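Local coordinates for protein uncharacterized HTH-type transcriptional regulator ygaV (Escherichia coli K12, PDB 3CUO) that regulates gene expression on a large scale in response to sulfide, acting as a DNA-binding repressor and activator of the ArsR type, at residues A[8-11]-A[12-15]; A[15-18]-A[19-23]; A[56-59]-A[60-63]. All blocks are in the same frame, centred on the assembly; numbering follows the deposited sequence.

Contact 1: A[8-11]-A[12-15]; sequences QASA and EQAA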
loop_
_atom_site.group_PDB
_atom_site.type_symbol
_atom_site.label_atom_id
_atom_site.label_comp_id
_atom_site.label_asym_id
_atom_site.label_seq_id
_atom_site.Cartn_x
_atom_site.Cartn_y
_atom_site.Cartn_z
ATOM N N GLN A 8 6.356 7.635 -11.919
ATOM C CA GLN A 8 6.575 8.844 -11.139
ATOM C C GLN A 8 5.461 9.855 -11.250
ATOM O O GLN A 8 5.112 10.505 -10.261
ATOM C CB GLN A 8 7.937 9.508 -11.439
ATOM C CG GLN A 8 8.130 10.027 -12.842
ATOM C CD GLN A 8 9.575 10.522 -13.034
ATOM O OE1 GLN A 8 10.326 10.645 -12.061
ATOM N NE2 GLN A 8 9.949 10.827 -14.274
ATOM N N ALA A 9 4.881 9.997 -12.440
ATOM C CA ALA A 9 3.734 10.914 -12.609
ATOM C C ALA A 9 2.506 10.469 -11.833
ATOM O O ALA A 9 1.575 11.237 -11.690
ATOM C CB ALA A 9 3.394 11.040 -14.064
ATOM N N SER A 10 2.514 9.234 -11.318
ATOM C CA SER A 10 1.383 8.634 -10.585
ATOM C C SER A 10 1.654 8.411 -9.111
ATOM O O SER A 10 0.812 7.807 -8.369
ATOM C CB SER A 10 1.095 7.252 -11.174
ATOM O OG SER A 10 0.460 7.368 -12.401
ATOM N N ALA A 11 2.832 8.835 -8.682
ATOM C CA ALA A 11 3.334 8.462 -7.352
ATOM C C ALA A 11 2.484 9.090 -6.256
ATOM O O ALA A 11 2.310 8.524 -5.233
ATOM C CB ALA A 11 4.796 8.849 -7.223
ATOM N N GLU A 12 1.871 10.244 -6.518
ATOM C CA GLU A 12 1.104 10.897 -5.488
ATOM C C GLU A 12 -0.254 10.162 -5.350
ATOM O O GLU A 12 -0.755 9.934 -4.242
ATOM C CB GLU A 12 0.934 12.416 -5.801
ATOM C CG GLU A 12 2.259 13.175 -5.709
ATOM C CD GLU A 12 2.114 14.692 -5.709
ATOM O OE1 GLU A 12 1.155 15.230 -6.327
ATOM O OE2 GLU A 12 2.980 15.353 -5.088
ATOM N N GLN A 13 -0.818 9.740 -6.471
ATOM C CA GLN A 13 -2.037 8.983 -6.391
ATOM C C GLN A 13 -1.801 7.544 -5.881
ATOM O O GLN A 13 -2.610 7.020 -5.141
ATOM C CB GLN A 13 -2.841 8.999 -7.702
ATOM C CG GLN A 13 -2.085 8.750 -8.988
ATOM C CD GLN A 13 -2.885 9.245 -10.216
ATOM O OE1 GLN A 13 -4.083 8.900 -10.368
ATOM N NE2 GLN A 13 -2.241 10.097 -11.073
ATOM N N ALA A 14 -0.728 6.915 -6.350
ATOM C CA ALA A 14 -0.315 5.623 -5.866
ATOM C C ALA A 14 -0.125 5.632 -4.323
ATOM O O ALA A 14 -0.612 4.758 -3.688
ATOM C CB ALA A 14 0.964 5.163 -6.625
ATOM N N ALA A 15 0.620 6.592 -3.763
ATOM C CA ALA A 15 0.821 6.746 -2.336
ATOM C C ALA A 15 -0.461 6.922 -1.541
ATOM O O ALA A 15 -0.611 6.403 -0.404
ATOM C CB ALA A 15 1.801 7.913 -2.028
#
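Q13 folds back from the first turn of helix 11-21 over the backbone of S10, three residues earlier in the chain. Its CB stands beside S10 O, and CG comes closer still, 3.1 Å from S10 O. That approach follows from the first torsion: CG sits between the backbone N and the carbonyl carbon (chi1 46°), a position that turns the chain back toward the start of the helix. From CG onward the chain is extended and carries the amide past S10, with Q13 NE2 3.9 Å from S10 CA and 4.1 Å from S10 OG. The amide nitrogen thus lies loosely alongside the serine, with A9 O similarly 4.0 Å from Q13 NE2.

The carbonyl that Q13 CG touches is already engaged by the helix. A14 N donates to S10 O at 2.7 Å, a nearly straight bond (169° at the hydrogen). One residue on, A15 N bonds to A11 O at 3.0 Å, and A15 CB lies 3.3 Å from A11 O. These two bonds set the alpha-helical repeat going after the bend that separates it from helix 2-7. The small side chains of A11 and A14 are buried against L28 and L27 in helix 24-33 of the second subunit, while S10 and Q13 pack on Y97 of its helix 84-97; the start of helix 11-21 is thus part of the dimer interface.

Contact 2: A[15-18]-A[19-23]; sequences AALL and KAMSH
L17 and M21, one helical turn apart, form the apolar side of this last stretch of helix 11-21. M21 CG rests 3.3 Å from L17 O, and its sulfur reaches the leucine branch point, with M21 SD 4.3 Å from L17 CG. Both side chains continue into the core of their own subunit, meeting I89 of helix 84-97, and L18 packs on M21 of the second subunit. K19 behaves differently. Its CB lies 3.2 Å from A15 O, but CG is anti to the backbone N (chi1 178°) and the bent chain leads its end away from the turn, the exposed and loosely held part, although K19 also packs on S22 of the second subunit.

The backbone bonds change as the helix runs out. K19 N to A15 O (2.8 Å) and A20 N to A16 O are regular, whereas M21 N divides itself between L17 O and, weakly, L18 O. S22 then closes the turn: S22 OG donates to K19 O at 2.6 Å, joined on the same face of that carbonyl by S22 N at 3.2 Å. With an alanine here the hydroxyl donor is gone, which is likely to leave K19 O with the longer S22 N bond as its remaining partner within a less firmly closed turn. H23, the N-cap of helix 24-33, follows directly and bonds through ND1 to K25 N. The chemistry is that of a helix end in which a serine hydroxyl serves a terminal carbonyl, while leucine carbons and the methionine sulfur make the buried, apolar side.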
loop_
_atom_site.group_PDB
_atom_site.type_symbol
_atom_site.label_atom_id
_atom_site.label_comp_id
_atom_site.label_asym_id
_atom_site.label_seq_id
_atom_site.Cartn_x
_atom_site.Cartn_y
_atom_site.Cartn_z
ATOM N N ALA A 15 0.620 6.592 -3.763
ATOM C CA ALA A 15 0.821 6.746 -2.336
ATOM C C ALA A 15 -0.461 6.922 -1.541
ATOM O O ALA A 15 -0.611 6.403 -0.404
ATOM C CB ALA A 15 1.801 7.913 -2.028
ATOM N N ALA A 16 -1.356 7.730 -2.088
ATOM C CA ALA A 16 -2.678 7.956 -1.547
ATOM C C ALA A 16 -3.533 6.678 -1.477
ATOM O O ALA A 16 -4.215 6.439 -0.503
ATOM C CB ALA A 16 -3.421 8.987 -2.428
ATOM N N LEU A 17 -3.525 5.893 -2.549
ATOM C CA LEU A 17 -4.175 4.617 -2.560
ATOM C C LEU A 17 -3.605 3.695 -1.469
ATOM O O LEU A 17 -4.347 3.116 -0.698
ATOM C CB LEU A 17 -4.025 3.989 -3.908
ATOM C CG LEU A 17 -4.665 2.616 -4.055
ATOM C CD1 LEU A 17 -6.147 2.770 -4.336
ATOM C CD2 LEU A 17 -3.949 1.844 -5.156
ATOM N N LEU A 18 -2.279 3.576 -1.370
ATOM C CA LEU A 18 -1.686 2.724 -0.381
ATOM C C LEU A 18 -2.012 3.240 1.011
ATOM O O LEU A 18 -2.328 2.495 1.936
ATOM C CB LEU A 18 -0.144 2.619 -0.633
ATOM C CG LEU A 18 0.386 1.951 -1.899
ATOM C CD1 LEU A 18 1.890 1.757 -1.697
ATOM C CD2 LEU A 18 -0.325 0.622 -2.233
ATOM N N LYS A 19 -1.988 4.536 1.179
ATOM C CA LYS A 19 -2.281 5.086 2.501
ATOM C C LYS A 19 -3.705 4.797 2.949
ATOM O O LYS A 19 -3.920 4.450 4.124
ATOM C CB LYS A 19 -1.991 6.568 2.505
ATOM C CG LYS A 19 -2.315 7.256 3.832
ATOM C CD LYS A 19 -1.436 8.497 4.006
ATOM C CE LYS A 19 -2.158 9.619 4.796
ATOM N NZ LYS A 19 -1.243 10.265 5.854
ATOM N N ALA A 20 -4.682 4.888 2.015
ATOM C CA ALA A 20 -6.049 4.555 2.347
ATOM C C ALA A 20 -6.291 3.087 2.716
ATOM O O ALA A 20 -7.274 2.757 3.381
ATOM C CB ALA A 20 -7.030 4.986 1.153
ATOM N N MET A 21 -5.471 2.193 2.185
ATOM C CA MET A 21 -5.602 0.794 2.452
ATOM C C MET A 21 -4.744 0.391 3.668
ATOM O O MET A 21 -4.844 -0.728 4.106
ATOM C CB MET A 21 -5.068 -0.001 1.218
ATOM C CG MET A 21 -5.827 0.261 -0.128
ATOM S SD MET A 21 -5.346 -0.825 -1.557
ATOM C CE MET A 21 -5.659 -2.448 -0.987
ATOM N N SER A 22 -3.914 1.281 4.213
ATOM C CA SER A 22 -2.875 0.884 5.203
ATOM C C SER A 22 -3.313 0.743 6.648
ATOM O O SER A 22 -2.584 1.104 7.549
ATOM C CB SER A 22 -1.678 1.845 5.154
ATOM O OG SER A 22 -2.050 3.192 5.369
ATOM N N HIS A 23 -4.494 0.149 6.855
ATOM C CA HIS A 23 -5.054 -0.135 8.183
ATOM C C HIS A 23 -5.507 -1.581 8.130
ATOM O O HIS A 23 -6.005 -2.007 7.093
ATOM C CB HIS A 23 -6.195 0.800 8.486
ATOM C CG HIS A 23 -6.725 0.679 9.891
ATOM N ND1 HIS A 23 -7.401 -0.435 10.351
ATOM C CD2 HIS A 23 -6.705 1.563 10.915
ATOM C CE1 HIS A 23 -7.709 -0.262 11.619
ATOM N NE2 HIS A 23 -7.330 0.956 11.976
#

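Contact 3: A[56-59]-A[60-63]; sequences SQHL and ARMR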
loop_
_atom_site.group_PDB
_atom_site.type_symbol
_atom_site.label_atom_id
_atom_site.label_comp_id
_atom_site.label_asym_id
_atom_site.label_seq_id
_atom_site.Cartn_x
_atom_site.Cartn_y
_atom_site.Cartn_z
ATOM N N SER A 56 -18.307 2.304 10.206
ATOM C CA SER A 56 -18.929 3.248 9.286
ATOM C C SER A 56 -18.022 4.427 8.955
ATOM O O SER A 56 -18.036 4.931 7.816
ATOM C CB SER A 56 -20.312 3.698 9.831
ATOM O OG SER A 56 -21.251 2.627 9.718
ATOM N N GLN A 57 -17.192 4.848 9.914
ATOM C CA GLN A 57 -16.209 5.916 9.638
ATOM C C GLN A 57 -15.151 5.459 8.694
ATOM O O GLN A 57 -14.814 6.203 7.833
ATOM C CB GLN A 57 -15.483 6.460 10.904
ATOM C CG GLN A 57 -16.123 7.710 11.470
ATOM C CD GLN A 57 -15.840 7.884 12.935
ATOM O OE1 GLN A 57 -16.658 8.455 13.704
ATOM N NE2 GLN A 57 -14.707 7.353 13.362
ATOM N N HIS A 58 -14.592 4.268 8.887
ATOM C CA HIS A 58 -13.632 3.701 7.930
ATOM C C HIS A 58 -14.311 3.642 6.534
ATOM O O HIS A 58 -13.765 4.093 5.554
ATOM C CB HIS A 58 -13.141 2.290 8.329
ATOM C CG HIS A 58 -12.135 2.257 9.470
ATOM N ND1 HIS A 58 -10.803 2.588 9.319
ATOM C CD2 HIS A 58 -12.264 1.844 10.747
ATOM C CE1 HIS A 58 -10.159 2.412 10.461
ATOM N NE2 HIS A 58 -11.026 1.962 11.347
ATOM N N LEU A 59 -15.500 3.095 6.458
ATOM C CA LEU A 59 -16.218 3.032 5.162
ATOM C C LEU A 59 -16.396 4.378 4.445
ATOM O O LEU A 59 -16.188 4.449 3.234
ATOM C CB LEU A 59 -17.593 2.410 5.363
ATOM C CG LEU A 59 -17.452 0.928 5.679
ATOM C CD1 LEU A 59 -18.697 0.419 6.402
ATOM C CD2 LEU A 59 -17.092 0.110 4.423
ATOM N N ALA A 60 -16.818 5.404 5.190
ATOM C CA ALA A 60 -17.026 6.767 4.660
ATOM C C ALA A 60 -15.753 7.344 4.157
ATOM O O ALA A 60 -15.682 7.891 3.044
ATOM C CB ALA A 60 -17.683 7.716 5.739
ATOM N N ARG A 61 -14.676 7.128 4.921
ATOM C CA ARG A 61 -13.387 7.591 4.479
ATOM C C ARG A 61 -12.885 6.832 3.243
ATOM O O ARG A 61 -12.368 7.454 2.348
ATOM C CB ARG A 61 -12.333 7.533 5.627
ATOM C CG ARG A 61 -12.817 8.166 6.978
ATOM C CD ARG A 61 -11.651 8.229 7.966
ATOM N NE ARG A 61 -11.973 8.289 9.414
ATOM C CZ ARG A 61 -11.637 7.351 10.332
ATOM N NH1 ARG A 61 -11.021 6.207 10.014
ATOM N NH2 ARG A 61 -11.981 7.541 11.609
ATOM N N MET A 62 -13.029 5.515 3.182
ATOM C CA MET A 62 -12.603 4.790 1.992
ATOM C C MET A 62 -13.424 5.164 0.745
ATOM O O MET A 62 -12.907 5.181 -0.355
ATOM C CB MET A 62 -12.664 3.286 2.250
ATOM C CG MET A 62 -11.517 2.786 3.128
ATOM S SD MET A 62 -11.323 0.984 3.239
ATOM C CE MET A 62 -12.677 0.885 4.398
ATOM N N ARG A 63 -14.691 5.483 0.930
ATOM C CA ARG A 63 -15.562 5.937 -0.201
ATOM C C ARG A 63 -15.044 7.269 -0.715
ATOM O O ARG A 63 -14.889 7.468 -1.908
ATOM C CB ARG A 63 -17.019 6.062 0.257
ATOM C CG ARG A 63 -18.008 6.356 -0.933
ATOM C CD ARG A 63 -19.403 6.533 -0.470
ATOM N NE ARG A 63 -19.495 7.465 0.646
ATOM C CZ ARG A 63 -20.226 7.286 1.740
ATOM N NH1 ARG A 63 -20.974 6.203 1.899
ATOM N NH2 ARG A 63 -20.184 8.192 2.693
#
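The guanidinium of R61 swings back along helix 52-64 to Q57 and H58, four and three residues earlier. R61 CG is anti to the carbonyl carbon (chi1 -49°) and passes 2.9 Å from Q57 O; from there the chain is extended as far as NE, which brings the flat end over the preceding turn. Q57 comes at one face of the guanidinium through its aliphatic part, with Q57 CB 3.7 Å from R61 NH2. The amide and guanidinium planes are turned 40° apart. Q57 NE2 and R61 NH2 approach to 3.2 Å, but both are donors, so this is a meeting of two nitrogens without a bond.

Against H58 the arrangement is steeper. R61 NH1 stands over one face of the imidazole near its rim, 3.7 Å from H58 ND1, and the ring and guanidinium planes are 74° apart, far from a parallel stack. The ring's ND1 is engaged by NE of R26 from helix 24-33, and its edge-to-face partner is H23.

On the inward side M62 bends at chi3, bringing its methyl back to the helix: M62 CE is 3.6 Å from H58 O, a carbonyl whose hydrogen bond comes from M62 N at 2.9 Å. M62 CE also lies 4.5 Å from L59 CD2, a loose apolar contact, and both residues pack on I29 and I68. R63 turns to S70 OG of strand 68-72.

This helix completes the predicted helix-turn-helix motif. Because H58 ND1 accepts from R26 NE, and R61 NH1 and R26 NH2 are close by, a protonated imidazole would probably be disfavoured.

Contacts 1 and 2 follow one another along the chain, from the start of helix 11-21 to its end, sharing A15 with centres about 12 Å apart, and both face the second subunit, so together they belong to the dimerisation part of the protein. Contact 3 is touched by no other chain of the assembly and lies in the predicted helix-turn-helix motif. Contact 2 meets it directly: H23 NE2 comes within 3.5 Å of H58 CE1, and A20 O lies 4.3 Å from M62 CG. Contact 1 is farther off, its centre about 22 Å from that of contact 3. The end of helix 11-21 and the cap of the next helix thus meet both the partner subunit and helix 52-64.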